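Local coordinates for activating signal cointegrator 1 complex subunit 2 (Homo sapiens, PDB 6YXQ), which binds polyubiquitin chains and recruits ASCC3 and ALKBH3 to sites of DNA damage, and also takes part in rescuing stalled ribosomes, at residues L99-R104 against D167-F172; F131-S135 against F158-I162. All blocks are in the same frame, centred on the assembly; numbering follows the deposited sequence.

How the contacts relate
From the N terminus, a strand hairpin and helices 53-75 and 78-87 precede helix 89-101, whose end and following turn supply 99-104. Helix 114-135 comes next, with 131-135 at its C-terminal end, and after helix 147-156 the chain meets 158-162, the loop that closes contact 2 over 22 intervening residues. Helix 162-172 then brings 167-172 back to 99-104, closing the larger loop of contact 1, which encloses contact 2 entirely. The centres lie about 14 Å apart, yet the two contacts share a hydrophobic core: Phe131 packs on Leu99 and Leu168, and Leu168 also touches Phe160. Together they tie helices 89-101, 114-135 and 162-172 into one bundle in this ASCC3-binding part of ASCC2.

Contact 1 (L99-R104 against D167-F172); sequences LRYVPR and DLCVLF
Leu99 enters helix 162-172 as a knob into a hole formed by Asp167, Leu168, Leu171 and Phe172. One methyl does most of the touching: Leu99 CD2 lies 3.6 Å from Leu171 CD1, meets Leu168 CD2 at a longer distance, and lies at the edge of the Phe172 ring, near its plane. Val102, just past the helix end, comes tip to tip with Leu171, its CG1 3.5 Å from Leu171 CD1; a chi1 of 58° sets that methyl between backbone N and carbonyl carbon. Beside this apolar patch the Arg104 chain, bent at chi2 (84°), folds back on its own turn. Arg104 NH1 and NH2 both grip Leu99 O, at 3.2 and 3.1 Å, and NH1 also donates to Val102 O, all near the guanidinium plane. Leu171 CD2 covers one face, while Arg104 NH2 forms a salt bridge with Asp167 OD1 at 2.7 Å, the carboxylate turned 77° from the guanidinium. Asp167 is gripped too by Arg15 and Thr11 of the ASCC3 chain, so the bridge is part of the subunit interface. An alanine in place of Arg104 would probably leave Leu99 O without these two donors, the turn without its brace and Asp167 with one positive partner fewer. On helix 114-135, Phe131 packs on Leu99 and Leu168 and Val127 on Phe172, and helix 243-266 flanks Val170 and Arg104.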
loop_
_atom_site.group_PDB
_atom_site.type_symbol
_atom_site.label_atom_id
_atom_site.label_comp_id
_atom_site.label_asym_id
_atom_site.label_seq_id
_atom_site.Cartn_x
_atom_site.Cartn_y
_atom_site.Cartn_z
ATOM N N LEU B 99 0.006 1.358 4.689
ATOM C CA LEU B 99 0.761 2.087 3.671
ATOM C C LEU B 99 2.149 2.474 4.176
ATOM O O LEU B 99 3.142 2.363 3.444
ATOM C CB LEU B 99 -0.012 3.330 3.236
ATOM C CG LEU B 99 -1.247 3.108 2.363
ATOM C CD1 LEU B 99 -1.895 4.442 2.020
ATOM C CD2 LEU B 99 -0.896 2.335 1.103
ATOM N N ARG B 100 2.243 2.913 5.433
ATOM C CA ARG B 100 3.519 3.370 5.965
ATOM C C ARG B 100 4.504 2.222 6.131
ATOM O O ARG B 100 5.700 2.392 5.868
ATOM C CB ARG B 100 3.301 4.080 7.302
ATOM C CG ARG B 100 4.588 4.432 8.039
ATOM C CD ARG B 100 4.306 5.293 9.272
ATOM N NE ARG B 100 5.525 5.881 9.825
ATOM C CZ ARG B 100 5.548 6.751 10.830
ATOM N NH1 ARG B 100 4.414 7.139 11.398
ATOM N NH2 ARG B 100 6.704 7.233 11.266
ATOM N N TYR B 101 4.031 1.044 6.561
ATOM C CA TYR B 101 4.952 0.008 7.012
ATOM C C TYR B 101 5.056 -1.213 6.107
ATOM O O TYR B 101 5.985 -2.006 6.294
ATOM C CB TYR B 101 4.579 -0.443 8.431
ATOM C CG TYR B 101 4.829 0.624 9.476
ATOM C CD1 TYR B 101 6.116 1.082 9.739
ATOM C CD2 TYR B 101 3.781 1.176 10.195
ATOM C CE1 TYR B 101 6.351 2.064 10.693
ATOM C CE2 TYR B 101 4.006 2.156 11.152
ATOM C CZ TYR B 101 5.290 2.596 11.396
ATOM O OH TYR B 101 5.499 3.567 12.349
ATOM N N VAL B 102 4.170 -1.382 5.128
ATOM C CA VAL B 102 4.203 -2.603 4.316
ATOM C C VAL B 102 5.520 -2.666 3.555
ATOM O O VAL B 102 5.971 -1.643 3.006
ATOM C CB VAL B 102 2.998 -2.651 3.356
ATOM C CG1 VAL B 102 2.969 -1.443 2.439
ATOM C CG2 VAL B 102 3.018 -3.932 2.538
ATOM N N PRO B 103 6.197 -3.810 3.522
ATOM C CA PRO B 103 7.478 -3.881 2.810
ATOM C C PRO B 103 7.296 -3.644 1.320
ATOM O O PRO B 103 6.380 -4.180 0.692
ATOM C CB PRO B 103 7.972 -5.304 3.106
ATOM C CG PRO B 103 6.747 -6.063 3.498
ATOM C CD PRO B 103 5.878 -5.071 4.210
ATOM N N ARG B 104 8.169 -2.811 0.764
ATOM C CA ARG B 104 8.251 -2.616 -0.673
ATOM C C ARG B 104 9.090 -3.727 -1.291
ATOM O O ARG B 104 9.960 -4.318 -0.643
ATOM C CB ARG B 104 8.856 -1.247 -1.009
ATOM C CG ARG B 104 7.937 -0.059 -0.742
ATOM C CD ARG B 104 8.005 0.379 0.712
ATOM N NE ARG B 104 7.350 1.661 0.948
ATOM C CZ ARG B 104 6.252 1.821 1.680
ATOM N NH1 ARG B 104 5.676 0.779 2.259
ATOM N NH2 ARG B 104 5.730 3.027 1.839
ATOM N N ASP B 167 2.920 6.709 -1.179
ATOM C CA ASP B 167 2.917 5.291 -0.842
ATOM C C ASP B 167 2.073 4.505 -1.834
ATOM O O ASP B 167 2.495 3.456 -2.329
ATOM C CB ASP B 167 2.397 5.088 0.583
ATOM C CG ASP B 167 3.374 5.570 1.634
ATOM O OD1 ASP B 167 4.599 5.396 1.432
ATOM O OD2 ASP B 167 2.915 6.115 2.664
ATOM N N LEU B 168 0.870 5.001 -2.134
ATOM C CA LEU B 168 -0.023 4.294 -3.042
ATOM C C LEU B 168 0.649 4.055 -4.381
ATOM O O LEU B 168 0.577 2.952 -4.933
ATOM C CB LEU B 168 -1.316 5.083 -3.242
ATOM C CG LEU B 168 -2.385 4.891 -2.176
ATOM C CD1 LEU B 168 -3.522 5.879 -2.397
ATOM C CD2 LEU B 168 -2.876 3.455 -2.207
ATOM N N CYS B 169 1.312 5.084 -4.917
ATOM C CA CYS B 169 1.959 4.960 -6.225
ATOM C C CYS B 169 3.108 3.976 -6.195
ATOM O O CYS B 169 3.180 3.083 -7.051
ATOM C CB CYS B 169 2.454 6.314 -6.735
ATOM S SG CYS B 169 1.174 7.545 -6.957
ATOM N N VAL B 170 4.031 4.134 -5.239
ATOM C CA VAL B 170 5.171 3.222 -5.248
ATOM C C VAL B 170 4.713 1.793 -4.988
ATOM O O VAL B 170 5.361 0.834 -5.430
ATOM C CB VAL B 170 6.242 3.654 -4.238
ATOM C CG1 VAL B 170 5.730 3.560 -2.821
ATOM C CG2 VAL B 170 7.498 2.813 -4.392
ATOM N N LEU B 171 3.576 1.618 -4.308
ATOM C CA LEU B 171 3.122 0.274 -3.975
ATOM C C LEU B 171 2.345 -0.380 -5.116
ATOM O O LEU B 171 2.526 -1.574 -5.375
ATOM C CB LEU B 171 2.266 0.308 -2.707
ATOM C CG LEU B 171 3.015 0.507 -1.383
ATOM C CD1 LEU B 171 2.021 0.672 -0.240
ATOM C CD2 LEU B 171 4.008 -0.608 -1.077
ATOM N N PHE B 172 1.486 0.367 -5.817
ATOM C CA PHE B 172 0.587 -0.238 -6.799
ATOM C C PHE B 172 0.800 0.286 -8.216
ATOM O O PHE B 172 -0.053 0.060 -9.080
ATOM C CB PHE B 172 -0.882 -0.030 -6.408
ATOM C CG PHE B 172 -1.208 -0.397 -4.985
ATOM C CD1 PHE B 172 -1.535 -1.699 -4.647
ATOM C CD2 PHE B 172 -1.216 0.566 -3.991
ATOM C CE1 PHE B 172 -1.842 -2.037 -3.339
ATOM C CE2 PHE B 172 -1.523 0.236 -2.682
ATOM C CZ PHE B 172 -1.838 -1.066 -2.357
#

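Contact 2 (F131-S135 against F158-I162); sequences FLRMS and FLFDI
Phe131 and Phe160 form an offset edge-to-face aromatic pair, which packs the last turn of helix 114-135 against the loop leading into helix 162-172, within a largely helical fold. The ring centroids are 5.7 Å apart and the planes meet at 66°, with the edge of Phe131 turned toward the face of Phe160. This is the tight part: Phe131 CD1 approaches Phe160 CE1 to 3.7 Å. Phe160 keeps CG beside its backbone N (chi1 -78°), which carries the ring across to the helix, where its far edge meets the backbone at Met134 O and Ser135 N. The Leu159 side is looser. The selenomethionine at Met134 brings SE only to 4.3 Å from Leu159 CD1, and its CE instead lies over one face of the Phe131 ring, offset toward the rim. No hydrogen bond joins the two segments, yet the contact is buried throughout rather than open to solvent: Trp82 of helix 78-87 touches both Met134 and Leu159, while Ile187 of helix 177-190 and Leu154 of helix 147-156 pack on Phe160. Ser135 N bonds to Phe131 O within the helix; nearby, Phe160 O is bonded by the Tyr194 hydroxyl and Ser135 O by Asn186. Ser135 itself turns its hydroxyl back along the helix, where OG donates to Leu132 O at 2.7 Å.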
loop_
_atom_site.group_PDB
_atom_site.type_symbol
_atom_site.label_atom_id
_atom_site.label_comp_id
_atom_site.label_asym_id
_atom_site.label_seq_id
_atom_site.Cartn_x
_atom_site.Cartn_y
_atom_site.Cartn_z
ATOM N N PHE B 131 -8.898 1.753 -1.501
ATOM C CA PHE B 131 -8.526 3.091 -1.942
ATOM C C PHE B 131 -9.177 3.442 -3.273
ATOM O O PHE B 131 -9.517 4.608 -3.498
ATOM C CB PHE B 131 -7.006 3.227 -1.988
ATOM C CG PHE B 131 -6.424 3.600 -0.665
ATOM C CD1 PHE B 131 -6.511 4.906 -0.206
ATOM C CD2 PHE B 131 -5.858 2.639 0.159
ATOM C CE1 PHE B 131 -6.007 5.257 1.038
ATOM C CE2 PHE B 131 -5.353 2.983 1.410
ATOM C CZ PHE B 131 -5.426 4.294 1.849
ATOM N N LEU B 132 -9.396 2.455 -4.144
ATOM C CA LEU B 132 -10.176 2.701 -5.356
ATOM C C LEU B 132 -11.586 3.167 -5.015
ATOM O O LEU B 132 -12.101 4.130 -5.605
ATOM C CB LEU B 132 -10.238 1.435 -6.204
ATOM C CG LEU B 132 -10.320 1.616 -7.719
ATOM C CD1 LEU B 132 -10.189 0.262 -8.356
ATOM C CD2 LEU B 132 -11.606 2.285 -8.170
ATOM N N ARG B 133 -12.241 2.465 -4.089
ATOM C CA ARG B 133 -13.599 2.843 -3.718
ATOM C C ARG B 133 -13.652 4.278 -3.228
ATOM O O ARG B 133 -14.557 5.035 -3.597
ATOM C CB ARG B 133 -14.153 1.899 -2.654
ATOM C CG ARG B 133 -15.663 1.838 -2.674
ATOM C CD ARG B 133 -16.209 0.702 -1.841
ATOM N NE ARG B 133 -17.654 0.605 -2.000
ATOM C CZ ARG B 133 -18.440 -0.150 -1.244
ATOM N NH1 ARG B 133 -17.918 -0.881 -0.268
ATOM N NH2 ARG B 133 -19.747 -0.173 -1.466
HETATM N N MSE B 134 -12.681 4.675 -2.412
HETATM C CA MSE B 134 -12.704 6.032 -1.867
HETATM C C MSE B 134 -12.281 7.096 -2.877
HETATM O O MSE B 134 -12.681 8.253 -2.772
HETATM C CB MSE B 134 -11.824 6.122 -0.634
HETATM C CG MSE B 134 -12.259 5.222 0.489
HETATM SE SE MSE B 134 -11.219 5.584 2.094
HETATM C CE MSE B 134 -9.617 4.596 1.697
ATOM N N SER B 135 -11.465 6.706 -3.856
ATOM C CA SER B 135 -11.102 7.640 -4.915
ATOM C C SER B 135 -12.258 7.870 -5.877
ATOM O O SER B 135 -12.347 8.940 -6.487
ATOM C CB SER B 135 -9.882 7.123 -5.668
ATOM O OG SER B 135 -10.182 5.884 -6.283
ATOM N N PHE B 158 -8.811 13.088 6.595
ATOM C CA PHE B 158 -7.443 12.561 6.415
ATOM C C PHE B 158 -7.425 11.271 5.593
ATOM O O PHE B 158 -6.500 10.457 5.696
ATOM C CB PHE B 158 -6.737 12.344 7.760
ATOM C CG PHE B 158 -6.176 13.606 8.367
ATOM C CD1 PHE B 158 -4.997 14.164 7.884
ATOM C CD2 PHE B 158 -6.835 14.242 9.408
ATOM C CE1 PHE B 158 -4.484 15.331 8.433
ATOM C CE2 PHE B 158 -6.327 15.410 9.961
ATOM C CZ PHE B 158 -5.150 15.955 9.474
ATOM N N LEU B 159 -8.441 11.097 4.741
ATOM C CA LEU B 159 -8.538 9.893 3.920
ATOM C C LEU B 159 -7.392 9.807 2.926
ATOM O O LEU B 159 -6.942 8.711 2.577
ATOM C CB LEU B 159 -9.877 9.866 3.180
ATOM C CG LEU B 159 -11.152 9.818 4.026
ATOM C CD1 LEU B 159 -12.379 9.608 3.147
ATOM C CD2 LEU B 159 -11.062 8.727 5.085
ATOM N N PHE B 160 -6.917 10.954 2.444
ATOM C CA PHE B 160 -5.792 11.010 1.519
ATOM C C PHE B 160 -4.812 12.057 2.028
ATOM O O PHE B 160 -5.138 13.246 2.082
ATOM C CB PHE B 160 -6.248 11.336 0.095
ATOM C CG PHE B 160 -6.852 10.165 -0.645
ATOM C CD1 PHE B 160 -6.049 9.259 -1.317
ATOM C CD2 PHE B 160 -8.225 9.987 -0.687
ATOM C CE1 PHE B 160 -6.602 8.194 -2.004
ATOM C CE2 PHE B 160 -8.783 8.925 -1.375
ATOM C CZ PHE B 160 -7.970 8.027 -2.031
ATOM N N ASP B 161 -3.633 11.610 2.437
ATOM C CA ASP B 161 -2.506 12.491 2.670
ATOM C C ASP B 161 -1.746 12.675 1.364
ATOM O O ASP B 161 -2.086 12.101 0.328
ATOM C CB ASP B 161 -1.577 11.910 3.729
ATOM C CG ASP B 161 -2.062 12.157 5.126
ATOM O OD1 ASP B 161 -2.984 12.981 5.291
ATOM O OD2 ASP B 161 -1.514 11.533 6.061
ATOM N N ILE B 162 -0.687 13.471 1.414
ATOM C CA ILE B 162 0.309 13.439 0.351
ATOM C C ILE B 162 1.195 12.213 0.564
ATOM O O ILE B 162 1.448 11.479 -0.402
ATOM C CB ILE B 162 1.118 14.744 0.289
ATOM C CG1 ILE B 162 0.289 15.843 -0.369
ATOM C CG2 ILE B 162 2.395 14.537 -0.507
ATOM C CD1 ILE B 162 -0.022 15.589 -1.842
#